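Local coordinates for hypothetical protein EF2904 (PDB 2AZ4) that is of unknown function but binds two zinc ions in a metallo-beta-lactamase fold and may act, as some relatives do, as an RNA-binding exonuclease, at residues Leu90-His94 and Leu95-Arg99; Gly146-Lys149 and Asn150-Ile153; Leu322-Lys325 and Thr326-Trp330. All coordinates share one frame; numbering follows the deposited sequence.

How the contacts relate
Contact 1 is the buried one, close to the centre of the molecule, where the loop after strand 85-89 and helix 95-98 supply four of the ligands of two zinc ions; its chemistry is imidazole, carboxylate and metal. Contact 2, about 17 Å away between centres, lies at the surface, where a turn passes from edge strand 145-147 of one seven-stranded sheet to edge strand 152-155 of the other. Contact 3, partly buried and about 35 Å from contact 1 between centres, joins helix 318-323 to strand 328-331 of a separate six-stranded parallel sheet. In contacts 2 and 3 an aspartate carboxylate accepts from the backbone, one N-H in contact 2 and three in contact 3, and each has a leucine in apolar contact, with Ile153 or Trp330.

Contact 1: Leu90-His94 and Leu95-Arg99; sequences LSHAH and LDHSR. With ZN (zinc ion), chain C; ZN (zinc ion), chain D.
One face of the His97 ring is met by the His92 ring: His92 CE1 sits over the centre of the His97 ring, 3.2 Å from His97 CD2. The two imidazole planes are inclined by 46°, an oblique pairing. At the edge of the His92 ring, in its plane, lie Ser91 CB and His94 ND1. His92 ND1 donates to Ser91 OG at 2.6 Å with the acceptor almost in the ring plane, a second-shell bond that fixes the rotation of the ring and aims NE2 at a zinc ion. His92 NE2 and His94 ND1 bind this first zinc; Asp96 OD2 and His97 NE2 bind the second. These four ligands form the HxHxDH motif of the metallo-beta-lactamase fold; His167 on the first zinc, His404 on the second and Asp189 on both complete the protein ligands. A water bridges the two ions and donates to Asp96 OD1 at 2.5 Å. The polar partner of His97 ND1 is Asp35. The backbone bend that gathers the four ligands is held at the start of helix 95-98, where His94 is the N-cap residue: His94 O accepts from His97 N at 2.9 Å. With OG between its backbone N and carbonyl carbon (chi1 63°), Ser98 donates through OG to Ala93 O at 2.6 Å, from above the carbonyl plane. Leu90 CD1 packs against His97 O and Ser98 CB, beside Leu120 of helix 114-123.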
# COMPACT_ATOMS: atom_id res chain seq x y z
N LEU A 90 1.90 0.68 -11.40
CA LEU A 90 1.85 0.33 -10.00
C LEU A 90 0.94 1.32 -9.25
O LEU A 90 1.26 2.51 -9.16
CB LEU A 90 3.29 0.34 -9.46
CG LEU A 90 3.68 0.07 -8.03
CD1 LEU A 90 3.07 -1.22 -7.47
CD2 LEU A 90 5.23 0.09 -7.91
N SER A 91 -0.18 0.81 -8.74
CA SER A 91 -1.18 1.65 -8.11
C SER A 91 -0.60 2.37 -6.89
O SER A 91 -0.85 3.55 -6.72
CB SER A 91 -2.45 0.83 -7.74
OG SER A 91 -2.30 0.02 -6.57
N HIS A 92 0.14 1.65 -6.06
CA HIS A 92 0.76 2.20 -4.86
C HIS A 92 1.85 1.27 -4.31
O HIS A 92 2.05 0.14 -4.79
CB HIS A 92 -0.29 2.55 -3.79
CG HIS A 92 -1.05 1.37 -3.24
ND1 HIS A 92 -1.80 0.53 -4.03
CD2 HIS A 92 -1.18 0.91 -1.98
CE1 HIS A 92 -2.39 -0.38 -3.28
NE2 HIS A 92 -2.01 -0.19 -2.03
N ALA A 93 2.55 1.73 -3.27
CA ALA A 93 3.74 1.08 -2.74
C ALA A 93 3.56 -0.21 -1.91
O ALA A 93 4.51 -1.01 -1.76
CB ALA A 93 4.57 2.08 -1.95
N HIS A 94 2.36 -0.42 -1.38
CA HIS A 94 2.11 -1.55 -0.49
C HIS A 94 2.64 -2.86 -1.06
O HIS A 94 2.60 -3.09 -2.26
CB HIS A 94 0.63 -1.64 -0.08
CG HIS A 94 0.24 -0.62 0.94
ND1 HIS A 94 -1.06 -0.25 1.18
CD2 HIS A 94 0.99 0.10 1.81
CE1 HIS A 94 -1.10 0.67 2.13
NE2 HIS A 94 0.13 0.90 2.53
N LEU A 95 3.15 -3.70 -0.17
CA LEU A 95 3.85 -4.94 -0.54
C LEU A 95 3.06 -5.86 -1.50
O LEU A 95 3.63 -6.45 -2.44
CB LEU A 95 4.20 -5.71 0.75
CG LEU A 95 5.17 -6.89 0.70
CD1 LEU A 95 6.58 -6.45 0.23
CD2 LEU A 95 5.23 -7.60 2.06
N ASP A 96 1.75 -5.96 -1.23
CA ASP A 96 0.84 -6.85 -1.96
C ASP A 96 0.55 -6.34 -3.38
O ASP A 96 -0.12 -7.03 -4.16
CB ASP A 96 -0.46 -7.13 -1.16
CG ASP A 96 -1.22 -5.86 -0.78
OD1 ASP A 96 -0.59 -4.90 -0.25
OD2 ASP A 96 -2.47 -5.81 -0.99
N HIS A 97 1.08 -5.15 -3.69
CA HIS A 97 1.05 -4.56 -5.03
C HIS A 97 2.42 -4.40 -5.67
O HIS A 97 2.51 -4.26 -6.88
CB HIS A 97 0.31 -3.21 -4.99
CG HIS A 97 -1.07 -3.33 -4.39
ND1 HIS A 97 -2.21 -3.41 -5.16
CD2 HIS A 97 -1.47 -3.49 -3.11
CE1 HIS A 97 -3.26 -3.59 -4.37
NE2 HIS A 97 -2.84 -3.62 -3.12
N SER A 98 3.49 -4.40 -4.87
CA SER A 98 4.84 -4.01 -5.40
C SER A 98 5.94 -5.08 -5.27
O SER A 98 7.03 -4.96 -5.87
CB SER A 98 5.31 -2.72 -4.69
OG SER A 98 5.46 -2.94 -3.27
N ARG A 99 5.66 -6.12 -4.48
CA ARG A 99 6.71 -6.99 -3.95
C ARG A 99 7.70 -7.51 -4.99
O ARG A 99 8.88 -7.67 -4.68
CB ARG A 99 6.11 -8.16 -3.18
CG ARG A 99 7.10 -8.92 -2.35
CD ARG A 99 6.47 -10.01 -1.51
NE ARG A 99 7.60 -10.70 -0.94
CZ ARG A 99 7.92 -11.96 -1.12
NH1 ARG A 99 7.13 -12.81 -1.79
NH2 ARG A 99 9.02 -12.39 -0.56
ZN ZN C . -2.93 -0.88 -0.05
ZN ZN D . -3.90 -4.02 -1.28
O HOH W 1 -2.22 -3.08 0.04
O HOH W 2 -3.76 -1.92 1.70
O HOH W 3 -4.75 -4.32 0.88

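Contact 2: Gly146-Lys149 and Asn150-Ile153; sequences GLNK and NDVI
Asp151 reaches back to Asn148 and braces the turn between them with its carboxylate. Asn148 N donates to Asp151 OD2 at 2.6 Å, a fairly straight bond (157° at the hydrogen) that meets the oxygen from well above the carboxylate plane. In the reverse sense Asp151 N donates to Asn148 O at 3.2 Å, the closing bond of a type II beta turn from Asn148 to Asp151. The same two residues are thus joined twice, once through backbone alone and once through the side chain. The carboxylate comes into place because CG of Asp151 lies beside its own backbone N and anti to the carbonyl carbon (chi1 -76°), which carries OD2 back over the start of the turn. There OD2 of Asp151 also lies 3.5 Å from Leu147 CB. The other oxygen of Asp151, OD1, accepts from a water at 2.6 Å, and that water donates also to Lys149 O, tying the middle of the turn to the carboxylate. Asn150, at the third position, has the positive phi (65°) that a type II turn requires. Beyond the polar part, Leu147 and Ile153 meet obliquely: Leu147 CD1 touches Ile153 CG1 at 3.7 Å, and both side chains rest on Tyr111. The turn carries the chain from one sheet of the metallo-beta-lactamase fold to the other: Leu147 pairs through its backbone with strand 110-113, while Asn150, Asp151 and Ile153 pair with strand 158-164.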
# COMPACT_ATOMS: atom_id res chain seq x y z
N GLY A 146 8.43 8.12 -12.36
CA GLY A 146 7.54 8.85 -11.47
C GLY A 146 6.73 9.85 -12.30
O GLY A 146 7.31 10.65 -13.06
N LEU A 147 5.41 9.76 -12.17
CA LEU A 147 4.46 10.60 -12.92
C LEU A 147 3.71 11.55 -11.98
O LEU A 147 3.75 11.40 -10.76
CB LEU A 147 3.43 9.71 -13.64
CG LEU A 147 3.98 8.70 -14.65
CD1 LEU A 147 2.81 7.84 -15.18
CD2 LEU A 147 4.74 9.43 -15.81
N ASN A 148 3.07 12.55 -12.58
CA ASN A 148 2.27 13.53 -11.90
C ASN A 148 0.81 13.09 -11.91
O ASN A 148 0.39 12.27 -12.71
CB ASN A 148 2.42 14.91 -12.59
CG ASN A 148 3.86 15.38 -12.63
OD1 ASN A 148 4.40 15.73 -13.69
ND2 ASN A 148 4.49 15.42 -11.47
N LYS A 149 0.02 13.65 -11.02
CA LYS A 149 -1.38 13.30 -10.99
C LYS A 149 -2.06 13.54 -12.35
O LYS A 149 -1.82 14.55 -13.03
CB LYS A 149 -2.07 14.07 -9.87
CG LYS A 149 -1.53 13.69 -8.50
CD LYS A 149 -1.95 14.75 -7.48
CE LYS A 149 -1.96 14.18 -6.08
NZ LYS A 149 -2.25 15.28 -5.14
N ASN A 150 -2.89 12.58 -12.73
CA ASN A 150 -3.69 12.61 -13.97
C ASN A 150 -2.87 12.58 -15.27
O ASN A 150 -3.40 12.92 -16.33
CB ASN A 150 -4.68 13.78 -13.97
CG ASN A 150 -5.49 13.87 -12.67
OD1 ASN A 150 -6.22 12.96 -12.31
ND2 ASN A 150 -5.36 14.98 -11.98
N ASP A 151 -1.61 12.17 -15.20
CA ASP A 151 -0.81 12.01 -16.43
C ASP A 151 -1.39 10.87 -17.26
O ASP A 151 -1.93 9.91 -16.69
CB ASP A 151 0.67 11.69 -16.14
CG ASP A 151 1.48 12.91 -15.69
OD1 ASP A 151 1.02 14.07 -15.84
OD2 ASP A 151 2.60 12.70 -15.18
N VAL A 152 -1.26 10.99 -18.58
CA VAL A 152 -1.72 9.98 -19.51
C VAL A 152 -0.48 9.40 -20.21
O VAL A 152 0.37 10.13 -20.76
CB VAL A 152 -2.74 10.57 -20.55
CG1 VAL A 152 -3.17 9.52 -21.58
CG2 VAL A 152 -3.97 11.15 -19.84
N ILE A 153 -0.37 8.09 -20.14
CA ILE A 153 0.69 7.36 -20.85
C ILE A 153 0.05 6.60 -21.99
O ILE A 153 -1.01 5.98 -21.82
CB ILE A 153 1.43 6.36 -19.90
CG1 ILE A 153 2.07 7.09 -18.69
CG2 ILE A 153 2.46 5.51 -20.65
CD1 ILE A 153 3.04 8.26 -19.05
O HOH W 4 -1.00 15.62 -15.52

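Contact 3: Leu322-Lys325 and Thr326-Trp330; sequences LKDK and TDYLW
The carboxylate of Asp324 takes three backbone N-H groups from the chain that follows it. OD1 of Asp324 accepts from Asp327 N at 2.8 Å through its syn lone pair, and the bond is nearly straight (162°). Thr326 N reaches that same OD1 of Asp324 at 3.1 Å from above the carboxylate plane, so a single oxygen is gripped twice. The second oxygen of Asp324, OD2, accepts from Tyr328 N at 2.9 Å, likewise from above the plane. CG lies anti to the backbone N of Asp324 (chi1 175°), which extends the carboxylate forward to these amides. The bond to Thr326 N makes an Asx turn, and Asp327 N, one residue on, shares the same oxygen. Three amides would be expected to stabilise the negative charge; Arg277 adds a long, weak ion pair.

Thr326 OG1 donates to Asp327 OD1 at 2.7 Å and accepts from a water that is also held by Lys325 N. This bond to Asp327 may temper the closeness of two like charges, Asp324 OD1 and Asp327 OD1 being 4.3 Å apart. The bend lets the chain leave helix 318-323 and enter strand 328-331, an inner strand of the six-stranded parallel sheet, flanked by strands 256-260 and 278-282; this is a helix-to-strand connection of an alpha/beta domain. Asp327 CB lies over one face of the Tyr328 ring, while Tyr328 CD2 touches Asp324 CG at 3.7 Å. Farther along the strand, Trp330 brings CH2 of its six-membered ring to Leu322 CD2 of the helix, 3.8 Å away. Trp330 also packs on Tyr318 and Leu321 of the helix and on Val280 of the next strand.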
# COMPACT_ATOMS: atom_id res chain seq x y z
N LEU A 322 14.31 8.71 26.24
CA LEU A 322 13.95 7.70 27.22
C LEU A 322 13.57 8.31 28.57
O LEU A 322 12.75 7.76 29.28
CB LEU A 322 15.07 6.67 27.38
CG LEU A 322 15.32 5.70 26.23
CD1 LEU A 322 16.46 4.79 26.64
CD2 LEU A 322 14.04 4.88 25.90
N LYS A 323 14.15 9.47 28.88
CA LYS A 323 13.90 10.15 30.17
C LYS A 323 12.65 11.03 30.16
O LYS A 323 12.19 11.46 31.21
CB LYS A 323 15.11 11.00 30.58
CG LYS A 323 16.39 10.19 30.83
CD LYS A 323 17.56 11.13 31.12
CE LYS A 323 18.92 10.46 30.91
NZ LYS A 323 20.01 11.50 30.71
N ASP A 324 12.09 11.30 28.98
CA ASP A 324 11.03 12.30 28.87
C ASP A 324 9.67 11.86 29.43
O ASP A 324 9.26 10.71 29.27
CB ASP A 324 10.88 12.80 27.43
CG ASP A 324 9.71 13.76 27.30
OD1 ASP A 324 9.79 14.88 27.85
OD2 ASP A 324 8.69 13.38 26.69
N LYS A 325 8.97 12.80 30.06
CA LYS A 325 7.62 12.58 30.56
C LYS A 325 6.68 13.72 30.20
O LYS A 325 5.47 13.63 30.44
CB LYS A 325 7.64 12.42 32.09
CG LYS A 325 8.32 11.14 32.55
CD LYS A 325 8.05 10.86 34.03
CE LYS A 325 6.67 10.27 34.26
NZ LYS A 325 6.52 9.73 35.65
N THR A 326 7.20 14.78 29.59
CA THR A 326 6.36 15.96 29.38
C THR A 326 6.46 16.62 28.01
O THR A 326 5.48 17.22 27.56
CB THR A 326 6.67 17.06 30.43
OG1 THR A 326 8.05 17.44 30.33
CG2 THR A 326 6.36 16.56 31.84
N ASP A 327 7.62 16.51 27.37
CA ASP A 327 7.95 17.38 26.23
C ASP A 327 7.74 16.74 24.88
O ASP A 327 7.43 17.44 23.91
CB ASP A 327 9.40 17.86 26.30
CG ASP A 327 9.64 18.89 27.40
OD1 ASP A 327 8.80 19.07 28.30
OD2 ASP A 327 10.72 19.50 27.39
N TYR A 328 7.94 15.42 24.78
CA TYR A 328 7.88 14.79 23.48
C TYR A 328 6.80 13.74 23.31
O TYR A 328 6.47 13.01 24.25
CB TYR A 328 9.23 14.16 23.12
CG TYR A 328 10.36 15.14 23.22
CD1 TYR A 328 10.49 16.17 22.29
CD2 TYR A 328 11.31 15.03 24.24
CE1 TYR A 328 11.52 17.10 22.38
CE2 TYR A 328 12.36 15.95 24.34
CZ TYR A 328 12.46 16.96 23.41
OH TYR A 328 13.48 17.85 23.49
N LEU A 329 6.30 13.65 22.08
CA LEU A 329 5.64 12.46 21.61
C LEU A 329 6.64 11.89 20.62
O LEU A 329 6.96 12.54 19.63
CB LEU A 329 4.32 12.81 20.91
CG LEU A 329 3.70 11.65 20.10
CD1 LEU A 329 3.04 10.59 21.01
CD2 LEU A 329 2.73 12.13 19.03
N TRP A 330 7.17 10.70 20.88
CA TRP A 330 8.18 10.14 19.98
C TRP A 330 7.89 8.76 19.40
O TRP A 330 7.15 7.98 19.98
CB TRP A 330 9.58 10.18 20.59
CG TRP A 330 9.81 9.41 21.91
CD1 TRP A 330 9.52 9.85 23.17
CD2 TRP A 330 10.47 8.14 22.06
NE1 TRP A 330 9.92 8.91 24.11
CE2 TRP A 330 10.50 7.85 23.46
CE3 TRP A 330 11.00 7.20 21.16
CZ2 TRP A 330 11.06 6.66 23.97
CZ3 TRP A 330 11.56 5.99 21.68
CH2 TRP A 330 11.59 5.75 23.07
O HOH W 5 10.08 15.18 31.49